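Local structure of structural polyprotein, VP2 (Israeli acute paralysis virus, 5CDD) at residues Val75-Val80 and Val181-Ser186; Trp49-Thr54 and Val155-Phe160; Tyr95-Asp100 and Pro137-Gln142. The protein is a capsid protein of Israeli acute paralysis virus, a part of the structural polyprotein that probably serves as a building block of the virion shell. All coordinates share one frame; numbering follows the deposited sequence.

Contact 1: Val75-Val80 and Val181-Ser186; sequences VQVKLV and VYMWLS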
loop_
_atom_site.group_PDB
_atom_site.type_symbol
_atom_site.label_atom_id
_atom_site.label_comp_id
_atom_site.label_asym_id
_atom_site.label_seq_id
_atom_site.Cartn_x
_atom_site.Cartn_y
_atom_site.Cartn_z
ATOM N N VAL C 75 12.636 -20.082 52.376
ATOM C CA VAL C 75 13.049 -20.197 53.765
ATOM C C VAL C 75 12.692 -18.925 54.517
ATOM O O VAL C 75 13.038 -17.821 54.099
ATOM C CB VAL C 75 14.564 -20.450 53.884
ATOM C CG1 VAL C 75 14.980 -20.437 55.347
ATOM C CG2 VAL C 75 14.913 -21.786 53.246
ATOM N N GLN C 76 11.985 -19.093 55.628
ATOM C CA GLN C 76 11.569 -17.970 56.452
ATOM C C GLN C 76 12.521 -17.856 57.638
ATOM O O GLN C 76 12.806 -18.848 58.309
ATOM C CB GLN C 76 10.146 -18.200 56.953
ATOM C CG GLN C 76 9.252 -16.983 56.872
ATOM C CD GLN C 76 8.968 -16.573 55.446
ATOM O OE1 GLN C 76 8.462 -17.365 54.649
ATOM N NE2 GLN C 76 9.292 -15.331 55.113
ATOM N N VAL C 77 13.012 -16.648 57.894
ATOM C CA VAL C 77 13.939 -16.427 58.997
ATOM C C VAL C 77 13.478 -15.302 59.914
ATOM O O VAL C 77 12.969 -14.278 59.453
ATOM C CB VAL C 77 15.351 -16.079 58.481
ATOM C CG1 VAL C 77 16.302 -15.899 59.650
ATOM C CG2 VAL C 77 15.851 -17.171 57.552
ATOM N N LYS C 78 13.660 -15.500 61.215
ATOM C CA LYS C 78 13.283 -14.497 62.200
ATOM C C LYS C 78 14.287 -14.466 63.341
ATOM O O LYS C 78 14.604 -15.498 63.932
ATOM C CB LYS C 78 11.889 -14.779 62.759
ATOM C CG LYS C 78 11.431 -13.746 63.773
ATOM C CD LYS C 78 9.992 -13.962 64.189
ATOM C CE LYS C 78 9.520 -12.846 65.108
ATOM N NZ LYS C 78 8.079 -12.987 65.463
ATOM N N LEU C 79 14.793 -13.275 63.640
ATOM C CA LEU C 79 15.753 -13.107 64.720
ATOM C C LEU C 79 15.086 -12.372 65.870
ATOM O O LEU C 79 14.616 -11.250 65.703
ATOM C CB LEU C 79 16.963 -12.298 64.248
ATOM C CG LEU C 79 17.783 -12.818 63.068
ATOM C CD1 LEU C 79 18.964 -11.891 62.840
ATOM C CD2 LEU C 79 18.264 -14.229 63.343
ATOM N N VAL C 80 15.032 -13.012 67.033
ATOM C CA VAL C 80 14.439 -12.388 68.208
ATOM C C VAL C 80 15.579 -11.892 69.086
ATOM O O VAL C 80 16.347 -12.680 69.641
ATOM C CB VAL C 80 13.569 -13.376 69.002
ATOM C CG1 VAL C 80 12.996 -12.687 70.229
ATOM C CG2 VAL C 80 12.447 -13.899 68.117
ATOM N N VAL C 181 17.553 -17.416 66.779
ATOM C CA VAL C 181 17.330 -17.607 65.356
ATOM C C VAL C 181 16.271 -18.668 65.092
ATOM O O VAL C 181 16.462 -19.841 65.408
ATOM C CB VAL C 181 18.630 -18.025 64.648
ATOM C CG1 VAL C 181 18.385 -18.177 63.170
ATOM C CG2 VAL C 181 19.708 -16.992 64.891
ATOM N N TYR C 182 15.154 -18.243 64.512
ATOM C CA TYR C 182 14.062 -19.151 64.183
ATOM C C TYR C 182 13.933 -19.280 62.672
ATOM O O TYR C 182 14.139 -18.315 61.940
ATOM C CB TYR C 182 12.745 -18.632 64.763
ATOM C CG TYR C 182 12.700 -18.630 66.268
ATOM C CD1 TYR C 182 12.544 -19.817 66.982
ATOM C CD2 TYR C 182 12.832 -17.443 66.982
ATOM C CE1 TYR C 182 12.520 -19.823 68.375
ATOM C CE2 TYR C 182 12.810 -17.432 68.374
ATOM C CZ TYR C 182 12.654 -18.625 69.064
ATOM O OH TYR C 182 12.630 -18.616 70.441
ATOM N N MET C 183 13.593 -20.477 62.211
ATOM C CA MET C 183 13.432 -20.716 60.785
ATOM C C MET C 183 12.322 -21.718 60.501
ATOM O O MET C 183 11.968 -22.532 61.356
ATOM C CB MET C 183 14.740 -21.225 60.175
ATOM C CG MET C 183 15.815 -20.167 60.016
ATOM S SD MET C 183 17.294 -20.830 59.224
ATOM C CE MET C 183 18.528 -20.518 60.475
ATOM N N TRP C 184 11.777 -21.645 59.291
ATOM C CA TRP C 184 10.716 -22.541 58.855
ATOM C C TRP C 184 10.521 -22.361 57.358
ATOM O O TRP C 184 11.128 -21.477 56.753
ATOM C CB TRP C 184 9.420 -22.250 59.617
ATOM C CG TRP C 184 8.816 -20.903 59.362
ATOM C CD1 TRP C 184 7.864 -20.594 58.435
ATOM C CD2 TRP C 184 9.090 -19.691 60.075
ATOM N NE1 TRP C 184 7.520 -19.268 58.532
ATOM C CE2 TRP C 184 8.258 -18.689 59.531
ATOM C CE3 TRP C 184 9.957 -19.355 61.124
ATOM C CZ2 TRP C 184 8.264 -17.370 60.001
ATOM C CZ3 TRP C 184 9.964 -18.041 61.591
ATOM C CH2 TRP C 184 9.122 -17.067 61.028
ATOM N N LEU C 185 9.679 -23.192 56.758
ATOM C CA LEU C 185 9.460 -23.119 55.320
ATOM C C LEU C 185 8.086 -22.586 54.930
ATOM O O LEU C 185 7.127 -22.677 55.696
ATOM C CB LEU C 185 9.666 -24.510 54.711
ATOM C CG LEU C 185 10.968 -25.218 55.109
ATOM C CD1 LEU C 185 10.977 -26.632 54.556
ATOM C CD2 LEU C 185 12.167 -24.435 54.597
ATOM N N SER C 186 8.011 -22.011 53.733
ATOM C CA SER C 186 6.768 -21.477 53.191
ATOM C C SER C 186 6.795 -21.750 51.688
ATOM O O SER C 186 7.860 -22.024 51.133
ATOM C CB SER C 186 6.660 -19.975 53.461
ATOM O OG SER C 186 7.711 -19.259 52.841
#
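Ser186 OG donates a hydrogen bond of 2.7 Å to the amide oxygen OE1 of Gln76, arriving almost in line with that C=O. With chi1 of 61°, the serine hydroxyl sits between its own backbone N and carbonyl carbon and reaches over to the neighbouring strand. Gln76 CB and CG lie across the Trp184 indole, and the bend at chi2 (67°) turns the amide from there toward Ser186. Gln76 CB stands over one face of the five-membered ring of Trp184, 3.3 Å from its centroid, as a CH-pi contact; the amide plane is turned 41° from the ring. The six-membered end of the indole meets Lys78 differently, with CB of Lys78 at its edge, 4.0 Å from CZ3 of Trp184. Farther along, Val80 CG2 lies at the edge of the Tyr182 ring, 3.6 Å from CE2.

The reverse face carries apolar side chains. Leu79 CD2 and Val181 CG2 lie 3.5 Å apart, Val77 CG2 is 3.9 Å from Met183 CG, and Val75 packs on Leu185. Trp49 and Leu51 of the facing sheet cover part of this surface. Between the faces run paired backbone bonds, Gln76 with Trp184 and Lys78 with Tyr182, including Tyr182 N to Lys78 O at 2.9 Å. On its other edge, strand 68-81 bonds to strand 131-146. This antiparallel ladder, polar and aromatic on one side and apolar on the other, forms part of one wall of the jelly-roll beta sandwich of picornavirus-like capsid proteins.

Contact 2: Trp49-Thr54 and Val155-Phe160; sequences WTLPST and VQLYLF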
loop_
_atom_site.group_PDB
_atom_site.type_symbol
_atom_site.label_atom_id
_atom_site.label_comp_id
_atom_site.label_asym_id
_atom_site.label_seq_id
_atom_site.Cartn_x
_atom_site.Cartn_y
_atom_site.Cartn_z
ATOM N N TRP C 49 24.590 -20.282 57.949
ATOM C CA TRP C 49 23.727 -21.446 57.798
ATOM C C TRP C 49 23.594 -21.842 56.335
ATOM O O TRP C 49 23.362 -20.995 55.473
ATOM C CB TRP C 49 22.341 -21.134 58.362
ATOM C CG TRP C 49 22.354 -20.758 59.807
ATOM C CD1 TRP C 49 22.327 -21.606 60.877
ATOM C CD2 TRP C 49 22.421 -19.433 60.347
ATOM N NE1 TRP C 49 22.371 -20.893 62.051
ATOM C CE2 TRP C 49 22.429 -19.556 61.755
ATOM C CE3 TRP C 49 22.476 -18.153 59.779
ATOM C CZ2 TRP C 49 22.490 -18.446 62.605
ATOM C CZ3 TRP C 49 22.537 -17.049 60.625
ATOM C CH2 TRP C 49 22.542 -17.205 62.023
ATOM N N THR C 50 23.752 -23.134 56.061
ATOM C CA THR C 50 23.613 -23.636 54.705
ATOM C C THR C 50 22.185 -24.136 54.563
ATOM O O THR C 50 21.792 -25.143 55.149
ATOM C CB THR C 50 24.600 -24.783 54.402
ATOM O OG1 THR C 50 24.348 -25.302 53.085
ATOM C CG2 THR C 50 24.470 -25.887 55.437
ATOM N N LEU C 51 21.400 -23.401 53.786
ATOM C CA LEU C 51 20.001 -23.745 53.568
ATOM C C LEU C 51 19.782 -24.483 52.254
ATOM O O LEU C 51 20.576 -24.359 51.323
ATOM C CB LEU C 51 19.163 -22.474 53.607
ATOM C CG LEU C 51 19.273 -21.720 54.927
ATOM C CD1 LEU C 51 18.712 -20.323 54.789
ATOM C CD2 LEU C 51 18.528 -22.485 56.003
ATOM N N PRO C 52 18.677 -25.238 52.151
ATOM C CA PRO C 52 17.652 -25.417 53.182
ATOM C C PRO C 52 17.877 -26.583 54.145
ATOM O O PRO C 52 17.066 -26.803 55.041
ATOM C CB PRO C 52 16.393 -25.608 52.356
ATOM C CG PRO C 52 16.900 -26.484 51.238
ATOM C CD PRO C 52 18.213 -25.783 50.860
ATOM N N SER C 53 18.966 -27.325 53.966
ATOM C CA SER C 53 19.240 -28.464 54.829
ATOM C C SER C 53 19.253 -28.126 56.314
ATOM O O SER C 53 18.821 -28.930 57.136
ATOM C CB SER C 53 20.572 -29.119 54.452
ATOM O OG SER C 53 21.666 -28.256 54.724
ATOM N N THR C 54 19.744 -26.944 56.666
ATOM C CA THR C 54 19.800 -26.547 58.068
ATOM C C THR C 54 18.438 -26.565 58.748
ATOM O O THR C 54 18.304 -27.019 59.884
ATOM C CB THR C 54 20.395 -25.129 58.224
ATOM O OG1 THR C 54 21.774 -25.138 57.836
ATOM C CG2 THR C 54 20.295 -24.659 59.662
ATOM N N VAL C 155 21.438 -21.934 48.940
ATOM C CA VAL C 155 21.609 -20.593 49.487
ATOM C C VAL C 155 22.312 -20.597 50.838
ATOM O O VAL C 155 22.078 -21.474 51.670
ATOM C CB VAL C 155 20.241 -19.875 49.614
ATOM C CG1 VAL C 155 19.325 -20.654 50.538
ATOM C CG2 VAL C 155 20.439 -18.458 50.123
ATOM N N GLN C 156 23.183 -19.613 51.042
ATOM C CA GLN C 156 23.927 -19.481 52.289
ATOM C C GLN C 156 23.461 -18.244 53.042
ATOM O O GLN C 156 23.340 -17.166 52.462
ATOM C CB GLN C 156 25.426 -19.362 52.006
ATOM C CG GLN C 156 26.010 -20.531 51.240
ATOM C CD GLN C 156 25.746 -21.853 51.924
ATOM O OE1 GLN C 156 26.093 -22.040 53.089
ATOM N NE2 GLN C 156 25.128 -22.780 51.202
ATOM N N LEU C 157 23.198 -18.402 54.334
ATOM C CA LEU C 157 22.753 -17.290 55.164
ATOM C C LEU C 157 23.896 -16.848 56.073
ATOM O O LEU C 157 24.578 -17.680 56.671
ATOM C CB LEU C 157 21.544 -17.710 56.002
ATOM C CG LEU C 157 20.890 -16.617 56.848
ATOM C CD1 LEU C 157 20.489 -15.447 55.963
ATOM C CD2 LEU C 157 19.679 -17.189 57.562
ATOM N N TYR C 158 24.101 -15.538 56.174
ATOM C CA TYR C 158 25.177 -14.994 56.994
ATOM C C TYR C 158 24.717 -13.880 57.934
ATOM O O TYR C 158 23.777 -13.144 57.631
ATOM C CB TYR C 158 26.289 -14.447 56.093
ATOM C CG TYR C 158 27.021 -15.491 55.275
ATOM C CD1 TYR C 158 27.910 -16.378 55.877
ATOM C CD2 TYR C 158 26.826 -15.588 53.896
ATOM C CE1 TYR C 158 28.592 -17.337 55.129
ATOM C CE2 TYR C 158 27.500 -16.544 53.138
ATOM C CZ TYR C 158 28.382 -17.415 53.760
ATOM O OH TYR C 158 29.053 -18.365 53.021
ATOM N N LEU C 159 25.393 -13.769 59.076
ATOM C CA LEU C 159 25.104 -12.732 60.064
ATOM C C LEU C 159 26.407 -11.969 60.301
ATOM O O LEU C 159 27.317 -12.465 60.966
ATOM C CB LEU C 159 24.612 -13.351 61.374
ATOM C CG LEU C 159 24.265 -12.359 62.488
ATOM C CD1 LEU C 159 23.178 -11.405 62.020
ATOM C CD2 LEU C 159 23.810 -13.119 63.721
ATOM N N PHE C 160 26.488 -10.764 59.743
ATOM C CA PHE C 160 27.681 -9.932 59.854
ATOM C C PHE C 160 27.518 -8.745 60.796
ATOM O O PHE C 160 26.430 -8.178 60.919
ATOM C CB PHE C 160 28.065 -9.382 58.479
ATOM C CG PHE C 160 28.391 -10.434 57.459
ATOM C CD1 PHE C 160 29.582 -11.151 57.534
ATOM C CD2 PHE C 160 27.524 -10.680 56.398
ATOM C CE1 PHE C 160 29.906 -12.098 56.563
ATOM C CE2 PHE C 160 27.838 -11.623 55.424
ATOM C CZ PHE C 160 29.032 -12.333 55.506
#
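Trp49 to Leu51 run antiparallel to Val155 to Leu157, with segment axes 4.8 Å apart and hydrogen-bonded pairs at Trp49 with Leu157 and Leu51 with Val155. Trp49 and Leu157 bond in both directions, Leu157 N reaching Trp49 O at 2.8 Å in the carbonyl plane, and Leu51 N adds a bond to Val155 O. Between them, Thr50 and Gln156 form the non-hydrogen-bonded pair, and here the side chains supply the link: Gln156 NE2 gives a hydrogen bond of 3.2 Å to Thr50 OG1, which lies nearly in the amide plane. The glutamine is bent at chi2 (-55°), so its amide curls back alongside the threonine, with OE1 3.4 Å from Thr50 CB. Thr50 OG1, anti to its own N (chi1 176°), also has a weak bond to Asp153, whose carboxylate is bonded to Ser53 as well.

The opposite face, carrying Trp49, Leu51, Val155 and Leu157, turns into the hydrophobic core of the jelly roll, where this sheet packs against the one containing strands 68-81 and 131-146. The benzo part of the Trp49 indole rests obliquely on the leucine, CE3 being 3.7 Å from Leu157 CG, and the ring extends on to Leu159, CZ3 standing 4.3 Å from Leu159 CB. Leu51 reaches two residues: its CB is 3.6 Å from Val155 CG1, while its CD1 crosses to Leu157 CB. Ile136 covers Leu51 and Val155 from the facing sheet, and Met134 touches Leu157.

After Leu51 the chain leaves the sheet through a cis peptide bond to Pro52. Thr50 O, facing away from strand 155-161, receives both Thr54 N and, from above the carbonyl plane, Thr54 OG1 at 2.7 Å.

Contact 3: Tyr95-Asp100 and Pro137-Gln142; sequences YSPYDD and PYASFQ
Tyr98 and Phe141 cross at about a right angle along their side chains, yet their ring planes differ by only 33°, with centroids 5.0 Å apart. The CD2-CE2 side of the phenylalanine lies by the phenol end of the tyrosine, and CE1 of Tyr98 is 3.6 Å from CE2 of Phe141. Phe141 takes the position with CG between its backbone N and carbonyl carbon (chi1 63°), which brings the ring back beside the phenol.

The phenol oxygen is gripped twice. Tyr98 OH receives Phe141 N at 3.0 Å and the hydroxyl OG of Ser140 at 2.9 Å, so the end of the ring is tied to the backbone and side chain of the facing loop. Ser140 OG in turn accepts Gln142 N at 3.2 Å, closing an ST turn that fixes the hydroxyl for the tyrosine. Tyr98 has positive phi and psi, a left-handed conformation at the bend where strand 90-97 ends.

Nearer the start of both segments the packing is mostly by carbon atoms. Pro97 CG lies 3.9 Å from the Ala139 methyl CB and, on its own segment, in plane at the edge of the Tyr95 ring. Tyr95 crosses Pro137 nearly perpendicularly, its OH 3.8 Å from Pro137 CD.

Trp192 of a neighbouring subunit bonds to Tyr95 OH and packs on Pro97 and Ala139, placing the contact at a subunit interface. Within the chain, Ser96 is joined to Gln156 of strand 155-161 by a backbone hydrogen bond, while Tyr95 touches Val155 and Leu157 of that strand as well as Met134 and Ile136 of strand 131-146.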
loop_
_atom_site.group_PDB
_atom_site.type_symbol
_atom_site.label_atom_id
_atom_site.label_comp_id
_atom_site.label_asym_id
_atom_site.label_seq_id
_atom_site.Cartn_x
_atom_site.Cartn_y
_atom_site.Cartn_z
ATOM N N TYR C 95 21.753 -13.010 52.618
ATOM C CA TYR C 95 21.864 -14.348 52.049
ATOM C C TYR C 95 22.513 -14.281 50.672
ATOM O O TYR C 95 22.486 -13.239 50.014
ATOM C CB TYR C 95 20.484 -15.019 51.966
ATOM C CG TYR C 95 19.551 -14.474 50.906
ATOM C CD1 TYR C 95 19.706 -14.824 49.564
ATOM C CD2 TYR C 95 18.495 -13.629 51.248
ATOM C CE1 TYR C 95 18.832 -14.351 48.588
ATOM C CE2 TYR C 95 17.616 -13.148 50.281
ATOM C CZ TYR C 95 17.789 -13.514 48.952
ATOM O OH TYR C 95 16.921 -13.048 47.992
ATOM N N SER C 96 23.101 -15.393 50.245
ATOM C CA SER C 96 23.775 -15.460 48.956
ATOM C C SER C 96 23.557 -16.811 48.277
ATOM O O SER C 96 24.105 -17.826 48.704
ATOM C CB SER C 96 25.274 -15.215 49.150
ATOM O OG SER C 96 25.975 -15.312 47.924
ATOM N N PRO C 97 22.744 -16.839 47.208
ATOM C CA PRO C 97 22.469 -18.084 46.481
ATOM C C PRO C 97 23.739 -18.717 45.909
ATOM O O PRO C 97 24.527 -18.046 45.242
ATOM C CB PRO C 97 21.510 -17.632 45.381
ATOM C CG PRO C 97 20.793 -16.481 46.009
ATOM C CD PRO C 97 21.914 -15.738 46.688
ATOM N N TYR C 98 23.933 -20.006 46.178
ATOM C CA TYR C 98 25.099 -20.731 45.676
ATOM C C TYR C 98 26.398 -19.977 45.930
ATOM O O TYR C 98 27.303 -19.996 45.098
ATOM C CB TYR C 98 24.945 -20.980 44.174
ATOM C CG TYR C 98 23.792 -21.888 43.824
ATOM C CD1 TYR C 98 23.924 -23.275 43.899
ATOM C CD2 TYR C 98 22.557 -21.363 43.444
ATOM C CE1 TYR C 98 22.852 -24.118 43.604
ATOM C CE2 TYR C 98 21.478 -22.196 43.150
ATOM C CZ TYR C 98 21.633 -23.573 43.231
ATOM O OH TYR C 98 20.570 -24.402 42.946
ATOM N N ASP C 99 26.490 -19.321 47.081
ATOM C CA ASP C 99 27.681 -18.551 47.420
ATOM C C ASP C 99 28.944 -19.403 47.432
ATOM O O ASP C 99 30.044 -18.908 47.184
ATOM C CB ASP C 99 27.513 -17.889 48.786
ATOM C CG ASP C 99 28.624 -16.909 49.091
ATOM O OD1 ASP C 99 28.647 -15.826 48.471
ATOM O OD2 ASP C 99 29.481 -17.220 49.944
ATOM N N ASP C 100 28.780 -20.689 47.716
ATOM C CA ASP C 100 29.901 -21.615 47.781
ATOM C C ASP C 100 30.020 -22.482 46.532
ATOM O O ASP C 100 30.879 -23.361 46.461
ATOM C CB ASP C 100 29.745 -22.511 49.009
ATOM C CG ASP C 100 28.403 -23.229 49.039
ATOM O OD1 ASP C 100 27.356 -22.545 48.997
ATOM O OD2 ASP C 100 28.391 -24.476 49.106
ATOM N N PRO C 137 13.473 -16.395 48.968
ATOM C CA PRO C 137 12.781 -17.053 47.857
ATOM C C PRO C 137 13.545 -18.273 47.357
ATOM O O PRO C 137 14.772 -18.310 47.424
ATOM C CB PRO C 137 12.711 -15.954 46.800
ATOM C CG PRO C 137 12.665 -14.704 47.615
ATOM C CD PRO C 137 13.709 -14.974 48.664
ATOM N N TYR C 138 12.814 -19.270 46.869
ATOM C CA TYR C 138 13.434 -20.476 46.337
ATOM C C TYR C 138 14.577 -19.995 45.446
ATOM O O TYR C 138 14.343 -19.410 44.388
ATOM C CB TYR C 138 12.408 -21.259 45.518
ATOM C CG TYR C 138 12.926 -22.560 44.965
ATOM C CD1 TYR C 138 13.268 -23.610 45.811
ATOM C CD2 TYR C 138 13.088 -22.738 43.592
ATOM C CE1 TYR C 138 13.760 -24.808 45.306
ATOM C CE2 TYR C 138 13.580 -23.932 43.076
ATOM C CZ TYR C 138 13.914 -24.960 43.939
ATOM O OH TYR C 138 14.410 -26.137 43.435
ATOM N N ALA C 139 15.811 -20.235 45.878
ATOM C CA ALA C 139 16.975 -19.774 45.132
ATOM C C ALA C 139 17.724 -20.822 44.323
ATOM O O ALA C 139 18.837 -20.567 43.861
ATOM C CB ALA C 139 17.941 -19.074 46.083
ATOM N N SER C 140 17.129 -21.994 44.142
ATOM C CA SER C 140 17.782 -23.045 43.372
ATOM C C SER C 140 17.571 -22.789 41.887
ATOM O O SER C 140 16.582 -22.167 41.494
ATOM C CB SER C 140 17.208 -24.415 43.742
ATOM O OG SER C 140 17.878 -25.457 43.051
ATOM N N PHE C 141 18.506 -23.253 41.063
ATOM C CA PHE C 141 18.388 -23.082 39.620
ATOM C C PHE C 141 17.714 -24.323 39.045
ATOM O O PHE C 141 17.413 -24.393 37.852
ATOM C CB PHE C 141 19.768 -22.861 38.982
ATOM C CG PHE C 141 20.715 -24.023 39.128
ATOM C CD1 PHE C 141 20.556 -25.175 38.365
ATOM C CD2 PHE C 141 21.780 -23.957 40.017
ATOM C CE1 PHE C 141 21.448 -26.242 38.487
ATOM C CE2 PHE C 141 22.676 -25.017 40.146
ATOM C CZ PHE C 141 22.509 -26.162 39.378
ATOM N N GLN C 142 17.479 -25.299 39.917
ATOM C CA GLN C 142 16.828 -26.542 39.536
ATOM C C GLN C 142 15.337 -26.433 39.821
ATOM O O GLN C 142 14.911 -25.611 40.631
ATOM C CB GLN C 142 17.422 -27.706 40.322
ATOM C CG GLN C 142 18.901 -27.905 40.087
ATOM C CD GLN C 142 19.455 -29.064 40.876
ATOM O OE1 GLN C 142 19.444 -29.050 42.106
ATOM N NE2 GLN C 142 19.940 -30.081 40.174
#

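Contacts 1 and 2 belong to the two facing sheets of the jelly roll, their centres about 11 Å apart, and meet through the core: Val77 CG2 touches Leu157 CD2, and Met183 SD touches Leu51 CD2, each at 3.8 Å. Their segments alternate along the chain, 49-54, 75-80, 155-160, 181-186, so each sheet joins early and late parts of the sequence. Contact 3 uses segments between 75-80 and 155-160. Its centre lies about 10 Å from that of contact 2 and about 16 Å from that of contact 1. Strand 90-97 neighbours strand 155-161 of contact 2; contact 3 thus joins its end to an irregular part of strand 131-146 from the other sheet, beside a neighbouring subunit.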